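Side-chain contacts in N-acetyl-beta-D glucosaminidase (Rhizomucor miehei CAU432, PDB 4ZM6), which probably hydrolyses beta-N-acetylglucosaminides through its glycoside hydrolase family 3 region and binds acetyl-CoA in a GCN5-related glucosamine N-acetyltransferase region: residues 694-699 against 815-820; 753-756 against 762-765. One frame throughout, in Å; residues are numbered along the deposited sequence.

Contact 1 of 2, residues 694-699 against 815-820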
ATOM      1  N   GLN A 694     -49.824  15.550  16.371  1.00 74.74           N
ATOM      2  CA  GLN A 694     -50.958  14.765  16.882  1.00 81.62           C
ATOM      3  C   GLN A 694     -52.282  15.259  16.315  1.00 85.71           C
ATOM      4  O   GLN A 694     -53.007  14.503  15.666  1.00 88.71           O
ATOM      5  CB  GLN A 694     -50.997  14.813  18.419  1.00 85.80           C
ATOM      6  CG  GLN A 694     -50.918  13.451  19.096  1.00 89.61           C
ATOM      7  CD  GLN A 694     -49.908  13.443  20.234  1.00 93.31           C
ATOM      8  OE1 GLN A 694     -50.037  14.203  21.195  1.00 95.74           O
ATOM      9  NE2 GLN A 694     -48.886  12.596  20.122  1.00 93.96           N
ATOM     10  N   ASP A 695     -52.584  16.530  16.562  1.00 88.96           N
ATOM     11  CA  ASP A 695     -53.748  17.189  15.970  1.00 92.47           C
ATOM     12  C   ASP A 695     -53.308  18.511  15.346  1.00 89.69           C
ATOM     13  O   ASP A 695     -53.514  19.583  15.917  1.00 94.46           O
ATOM     14  CB  ASP A 695     -54.854  17.403  17.023  1.00 94.63           C
ATOM     15  CG  ASP A 695     -55.968  16.357  16.938  1.00 95.46           C
ATOM     16  OD1 ASP A 695     -55.732  15.234  16.437  1.00 92.99           O
ATOM     17  OD2 ASP A 695     -57.095  16.667  17.379  1.00 96.10           O
ATOM     18  N   TYR A 696     -52.688  18.413  14.171  1.00 83.27           N
ATOM     19  CA  TYR A 696     -52.197  19.583  13.449  1.00 75.23           C
ATOM     20  C   TYR A 696     -53.174  19.987  12.354  1.00 75.62           C
ATOM     21  O   TYR A 696     -53.586  19.159  11.530  1.00 70.58           O
ATOM     22  CB  TYR A 696     -50.816  19.317  12.827  1.00 70.43           C
ATOM     23  CG  TYR A 696     -50.380  20.398  11.854  1.00 63.72           C
ATOM     24  CD1 TYR A 696     -49.789  21.577  12.307  1.00 60.17           C
ATOM     25  CD2 TYR A 696     -50.582  20.252  10.482  1.00 60.27           C
ATOM     26  CE1 TYR A 696     -49.406  22.573  11.421  1.00 59.13           C
ATOM     27  CE2 TYR A 696     -50.203  21.242   9.589  1.00 58.89           C
ATOM     28  CZ  TYR A 696     -49.613  22.398  10.062  1.00 58.90           C
ATOM     29  OH  TYR A 696     -49.234  23.379   9.175  1.00 58.82           O
ATOM     30  N   LYS A 697     -53.516  21.272  12.346  1.00 77.67           N
ATOM     31  CA  LYS A 697     -54.335  21.862  11.297  1.00 80.37           C
ATOM     32  C   LYS A 697     -53.553  23.005  10.654  1.00 77.51           C
ATOM     33  O   LYS A 697     -52.889  23.774  11.353  1.00 75.27           O
ATOM     34  CB  LYS A 697     -55.647  22.386  11.888  1.00 83.75           C
ATOM     35  CG  LYS A 697     -56.829  22.326  10.928  1.00 88.06           C
ATOM     36  CD  LYS A 697     -57.433  20.925  10.830  1.00 88.81           C
ATOM     37  CE  LYS A 697     -58.270  20.561  12.054  1.00 88.81           C
ATOM     38  NZ  LYS A 697     -59.415  21.491  12.269  1.00 88.02           N
ATOM     39  N   VAL A 698     -53.634  23.111   9.328  1.00 74.49           N
ATOM     40  CA  VAL A 698     -52.995  24.211   8.607  1.00 74.53           C
ATOM     41  C   VAL A 698     -53.707  25.509   8.987  1.00 77.33           C
ATOM     42  O   VAL A 698     -54.906  25.641   8.742  1.00 75.84           O
ATOM     43  CB  VAL A 698     -53.066  24.016   7.076  1.00 74.33           C
ATOM     44  CG1 VAL A 698     -52.505  25.230   6.342  1.00 73.15           C
ATOM     45  CG2 VAL A 698     -52.314  22.759   6.663  1.00 75.68           C
ATOM     46  N   PRO A 699     -52.980  26.465   9.600  1.00 82.26           N
ATOM     47  CA  PRO A 699     -53.596  27.740   9.988  1.00 83.87           C
ATOM     48  C   PRO A 699     -54.338  28.422   8.838  1.00 84.32           C
ATOM     49  O   PRO A 699     -53.906  28.335   7.688  1.00 84.60           O
ATOM     50  CB  PRO A 699     -52.399  28.585  10.433  1.00 85.56           C
ATOM     51  CG  PRO A 699     -51.390  27.593  10.895  1.00 85.58           C
ATOM     52  CD  PRO A 699     -51.562  26.396  10.005  1.00 84.54           C
ATOM     53  N   ILE A 815     -45.723  25.846   1.830  1.00 58.74           N
ATOM     54  CA  ILE A 815     -45.222  24.520   1.470  1.00 55.69           C
ATOM     55  C   ILE A 815     -44.765  23.715   2.686  1.00 54.10           C
ATOM     56  O   ILE A 815     -44.919  22.494   2.712  1.00 58.40           O
ATOM     57  CB  ILE A 815     -44.091  24.595   0.426  1.00 53.71           C
ATOM     58  CG1 ILE A 815     -43.846  23.219  -0.187  1.00 52.49           C
ATOM     59  CG2 ILE A 815     -42.815  25.154   1.037  1.00 54.98           C
ATOM     60  CD1 ILE A 815     -42.950  23.255  -1.403  1.00 53.75           C
ATOM     61  N   VAL A 816     -44.220  24.388   3.692  1.00 50.30           N
ATOM     62  CA  VAL A 816     -43.863  23.710   4.937  1.00 51.02           C
ATOM     63  C   VAL A 816     -45.130  23.278   5.666  1.00 51.53           C
ATOM     64  O   VAL A 816     -45.210  22.162   6.169  1.00 52.07           O
ATOM     65  CB  VAL A 816     -42.980  24.600   5.848  1.00 51.11           C
ATOM     66  CG1 VAL A 816     -42.907  24.054   7.265  1.00 51.18           C
ATOM     67  CG2 VAL A 816     -41.580  24.704   5.271  1.00 51.97           C
ATOM     68  N   ALA A 817     -46.120  24.164   5.720  1.00 54.51           N
ATOM     69  CA  ALA A 817     -47.381  23.861   6.397  1.00 54.58           C
ATOM     70  C   ALA A 817     -48.084  22.704   5.699  1.00 53.43           C
ATOM     71  O   ALA A 817     -48.678  21.835   6.345  1.00 53.05           O
ATOM     72  CB  ALA A 817     -48.277  25.093   6.440  1.00 54.67           C
ATOM     73  N   HIS A 818     -47.994  22.692   4.375  1.00 52.31           N
ATOM     74  CA  HIS A 818     -48.524  21.595   3.585  1.00 54.59           C
ATOM     75  C   HIS A 818     -47.785  20.299   3.900  1.00 56.47           C
ATOM     76  O   HIS A 818     -48.408  19.255   4.077  1.00 57.68           O
ATOM     77  CB  HIS A 818     -48.410  21.908   2.100  1.00 54.86           C
ATOM     78  CG  HIS A 818     -49.208  20.987   1.237  1.00 57.33           C
ATOM     79  ND1 HIS A 818     -48.634  19.975   0.497  1.00 58.67           N
ATOM     80  CD2 HIS A 818     -50.540  20.914   1.010  1.00 56.87           C
ATOM     81  CE1 HIS A 818     -49.579  19.326  -0.159  1.00 58.89           C
ATOM     82  NE2 HIS A 818     -50.744  19.875   0.137  1.00 58.69           N
ATOM     83  N   ALA A 819     -46.457  20.376   3.980  1.00 57.11           N
ATOM     84  CA  ALA A 819     -45.632  19.228   4.357  1.00 57.05           C
ATOM     85  C   ALA A 819     -46.054  18.640   5.703  1.00 58.05           C
ATOM     86  O   ALA A 819     -46.066  17.421   5.875  1.00 57.95           O
ATOM     87  CB  ALA A 819     -44.162  19.617   4.390  1.00 57.95           C
ATOM     88  N   ASN A 820     -46.401  19.505   6.653  1.00 58.40           N
ATOM     89  CA  ASN A 820     -46.934  19.043   7.934  1.00 58.43           C
ATOM     90  C   ASN A 820     -48.265  18.308   7.778  1.00 58.20           C
ATOM     91  O   ASN A 820     -48.496  17.295   8.447  1.00 56.96           O
ATOM     92  CB  ASN A 820     -47.086  20.209   8.918  1.00 57.89           C
ATOM     93  CG  ASN A 820     -45.805  20.515   9.665  1.00 57.61           C
ATOM     94  OD1 ASN A 820     -44.719  20.113   9.254  1.00 57.82           O
ATOM     95  ND2 ASN A 820     -45.927  21.225  10.779  1.00 56.72           N
TER
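Y696 reaches from the loop between strand 686-692 and helix 700-709 to A817 and N820 on helix 811-825, so that a loop within the first of two N-acetyltransferase (GNAT) ranges meets a helix within the second. The closer packing is on the N820 side. CB of N820 lies over one face of the Y696 ring, 3.8 Å from the centroid and 28° off the ring normal, which meets the geometry of a CH-pi contact; it is displaced toward the rim, nearest CE2 at 3.4 Å. With CG anti to the backbone N, the tyrosine projects its ring to the helix. The N820 amide stands steeply to that ring, their planes 78° apart, and its OD1 is hydrogen-bonded to Y847 OH, a bond that ties the side chain to strand 847-857. A817 and N820 are buried, whereas both loop residues are partly exposed, and V698 packs more loosely: its CG2 is 3.8 Å from A817 O and its CG1 4.2 Å from A817 CB. One polar link joins loop and helix: Y696 OH donates to A817 O in a long bond of 3.3 Å, approaching nearly at right angles to the C=O, with a C=O...donor angle of 102°.

Contact 2 of 2, residues 753-756 against 762-765; sequences VARQ and RVIA
A classic beta bulge interrupts the antiparallel hairpin of strands 751-756 and 763-771, where I764 and A765 together face A754. The hydrogen bonds are the evidence: A754 N donates to A765 O at 3.0 Å, whereas A754 O accepts from I764 N at 2.9 Å, so one residue of the first strand is bonded by two of the second. I764 has phi/psi of -119°/-9°, far from an extended conformation, and R755 is then paired with V763 at a non-hydrogen-bonded position. Toward the turn, Q756 N makes a weak bond to R762 O at 3.3 Å.

Side chains sort onto two faces. On that of A754 and A765, the two CB atoms are 3.7 Å apart, and I764 adds its CG1 at 4.0 Å from A754 CB; with chi1 at 62°, CG1 sits between the backbone N and carbonyl carbon, bringing this branch across to the neighbouring strand. On the face of R755 and V763, CG2 of V763 lies over one face of the R755 guanidinium, offset toward its rim and 4.1 Å from NH1. The guanidinium is held by other partners: R755 NE bonds to G761 O in the turn and NH1 forms a salt bridge with E723. V753 CG1 meets V763 CG1 at 4.0 Å. At the exposed end of the hairpin, the extended R762 chain runs beside Q756 in the same direction, NH1 against its CB and CG, while NH2 has a long, weak ion pair with E806.

Strand 711-715 pairs with the other edge of 751-756, through backbone bonds of V753 and R755 to G714 and W712. Helix 721-731 packs on V753 and V763, while I811 and I815 of helix 811-825 rest on A765.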
ATOM      1  N   VAL A 753     -43.394  19.718  -4.658  1.00 48.48           N
ATOM      2  CA  VAL A 753     -43.129  20.991  -5.293  1.00 49.82           C
ATOM      3  C   VAL A 753     -44.363  21.864  -5.188  1.00 50.26           C
ATOM      4  O   VAL A 753     -45.482  21.355  -5.109  1.00 48.49           O
ATOM      5  CB  VAL A 753     -42.767  20.832  -6.784  1.00 51.06           C
ATOM      6  CG1 VAL A 753     -41.394  20.200  -6.934  1.00 51.79           C
ATOM      7  CG2 VAL A 753     -43.820  20.016  -7.524  1.00 51.16           C
ATOM      8  N   ALA A 754     -44.139  23.176  -5.167  1.00 50.90           N
ATOM      9  CA  ALA A 754     -45.197  24.158  -5.351  1.00 50.13           C
ATOM     10  C   ALA A 754     -45.172  24.590  -6.810  1.00 50.49           C
ATOM     11  O   ALA A 754     -44.094  24.798  -7.371  1.00 50.06           O
ATOM     12  CB  ALA A 754     -44.984  25.351  -4.438  1.00 49.18           C
ATOM     13  N   ARG A 755     -46.355  24.691  -7.422  1.00 51.70           N
ATOM     14  CA  ARG A 755     -46.499  25.166  -8.806  1.00 52.87           C
ATOM     15  C   ARG A 755     -47.482  26.326  -8.883  1.00 53.29           C
ATOM     16  O   ARG A 755     -48.362  26.465  -8.032  1.00 52.48           O
ATOM     17  CB  ARG A 755     -46.989  24.047  -9.722  1.00 52.51           C
ATOM     18  CG  ARG A 755     -45.985  22.937  -9.956  1.00 53.48           C
ATOM     19  CD  ARG A 755     -46.552  21.866 -10.877  1.00 53.60           C
ATOM     20  NE  ARG A 755     -45.590  21.479 -11.915  1.00 53.45           N
ATOM     21  CZ  ARG A 755     -44.938  20.318 -11.978  1.00 53.35           C
ATOM     22  NH1 ARG A 755     -44.097  20.108 -12.979  1.00 53.12           N
ATOM     23  NH2 ARG A 755     -45.117  19.362 -11.066  1.00 54.94           N
ATOM     24  N   GLN A 756     -47.337  27.151  -9.915  1.00 54.95           N
ATOM     25  CA  GLN A 756     -48.243  28.271 -10.118  1.00 56.73           C
ATOM     26  C   GLN A 756     -49.546  27.760 -10.706  1.00 57.12           C
ATOM     27  O   GLN A 756     -49.533  26.996 -11.670  1.00 57.91           O
ATOM     28  CB  GLN A 756     -47.623  29.314 -11.055  1.00 58.80           C
ATOM     29  CG  GLN A 756     -48.439  30.596 -11.193  1.00 60.16           C
ATOM     30  CD  GLN A 756     -48.737  31.251  -9.856  1.00 62.30           C
ATOM     31  OE1 GLN A 756     -49.894  31.499  -9.505  1.00 64.46           O
ATOM     32  NE2 GLN A 756     -47.689  31.515  -9.093  1.00 62.43           N
ATOM     33  N   ARG A 762     -45.265  26.210 -13.713  1.00 64.81           N
ATOM     34  CA  ARG A 762     -43.824  26.120 -13.494  1.00 64.08           C
ATOM     35  C   ARG A 762     -43.568  25.895 -12.004  1.00 60.92           C
ATOM     36  O   ARG A 762     -44.357  26.328 -11.159  1.00 58.60           O
ATOM     37  CB  ARG A 762     -43.104  27.381 -14.001  1.00 66.23           C
ATOM     38  CG  ARG A 762     -43.256  28.599 -13.100  1.00 69.18           C
ATOM     39  CD  ARG A 762     -42.919  29.909 -13.801  1.00 71.23           C
ATOM     40  NE  ARG A 762     -43.281  31.060 -12.968  1.00 73.95           N
ATOM     41  CZ  ARG A 762     -44.495  31.617 -12.897  1.00 75.64           C
ATOM     42  NH1 ARG A 762     -45.516  31.152 -13.619  1.00 75.98           N
ATOM     43  NH2 ARG A 762     -44.694  32.656 -12.089  1.00 76.11           N
ATOM     44  N   VAL A 763     -42.477  25.201 -11.694  1.00 58.40           N
ATOM     45  CA  VAL A 763     -42.099  24.936 -10.306  1.00 56.72           C
ATOM     46  C   VAL A 763     -41.537  26.211  -9.679  1.00 54.76           C
ATOM     47  O   VAL A 763     -40.625  26.833 -10.225  1.00 54.18           O
ATOM     48  CB  VAL A 763     -41.051  23.809 -10.210  1.00 57.97           C
ATOM     49  CG1 VAL A 763     -40.598  23.615  -8.765  1.00 59.10           C
ATOM     50  CG2 VAL A 763     -41.612  22.509 -10.778  1.00 58.29           C
ATOM     51  N   ILE A 764     -42.094  26.597  -8.538  1.00 52.84           N
ATOM     52  CA  ILE A 764     -41.693  27.830  -7.849  1.00 52.31           C
ATOM     53  C   ILE A 764     -41.138  27.593  -6.442  1.00 50.99           C
ATOM     54  O   ILE A 764     -40.624  28.515  -5.816  1.00 52.62           O
ATOM     55  CB  ILE A 764     -42.862  28.846  -7.777  1.00 52.13           C
ATOM     56  CG1 ILE A 764     -44.047  28.282  -6.984  1.00 53.09           C
ATOM     57  CG2 ILE A 764     -43.287  29.259  -9.183  1.00 52.33           C
ATOM     58  CD1 ILE A 764     -45.301  29.127  -7.071  1.00 54.70           C
ATOM     59  N   ALA A 765     -41.242  26.365  -5.950  1.00 48.10           N
ATOM     60  CA  ALA A 765     -40.704  26.006  -4.650  1.00 48.28           C
ATOM     61  C   ALA A 765     -40.621  24.490  -4.583  1.00 48.82           C
ATOM     62  O   ALA A 765     -41.169  23.799  -5.451  1.00 50.18           O
ATOM     63  CB  ALA A 765     -41.588  26.542  -3.533  1.00 48.01           C
TER

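Overall arrangement
From the N terminus, the chain passes through the loop 694-699, where contact 1 opens, then through strand 711-715 and helices 721-731 and 736-745 to the hairpin of contact 2. Contact 2 closes a turn with five residues between its segments and is nested inside the 115-residue loop that contact 1 closes on reaching helix 811-825. The two centres lie about 18 Å apart, on the same side of the chain's centre. Contact 1 ties loop 694-699 to helix 811-825, and contact 2 ties the adjacent strands 751-756 and 763-771. The same helix packs on that hairpin through I815, whose CD1 comes within 3.9 Å of A754 N.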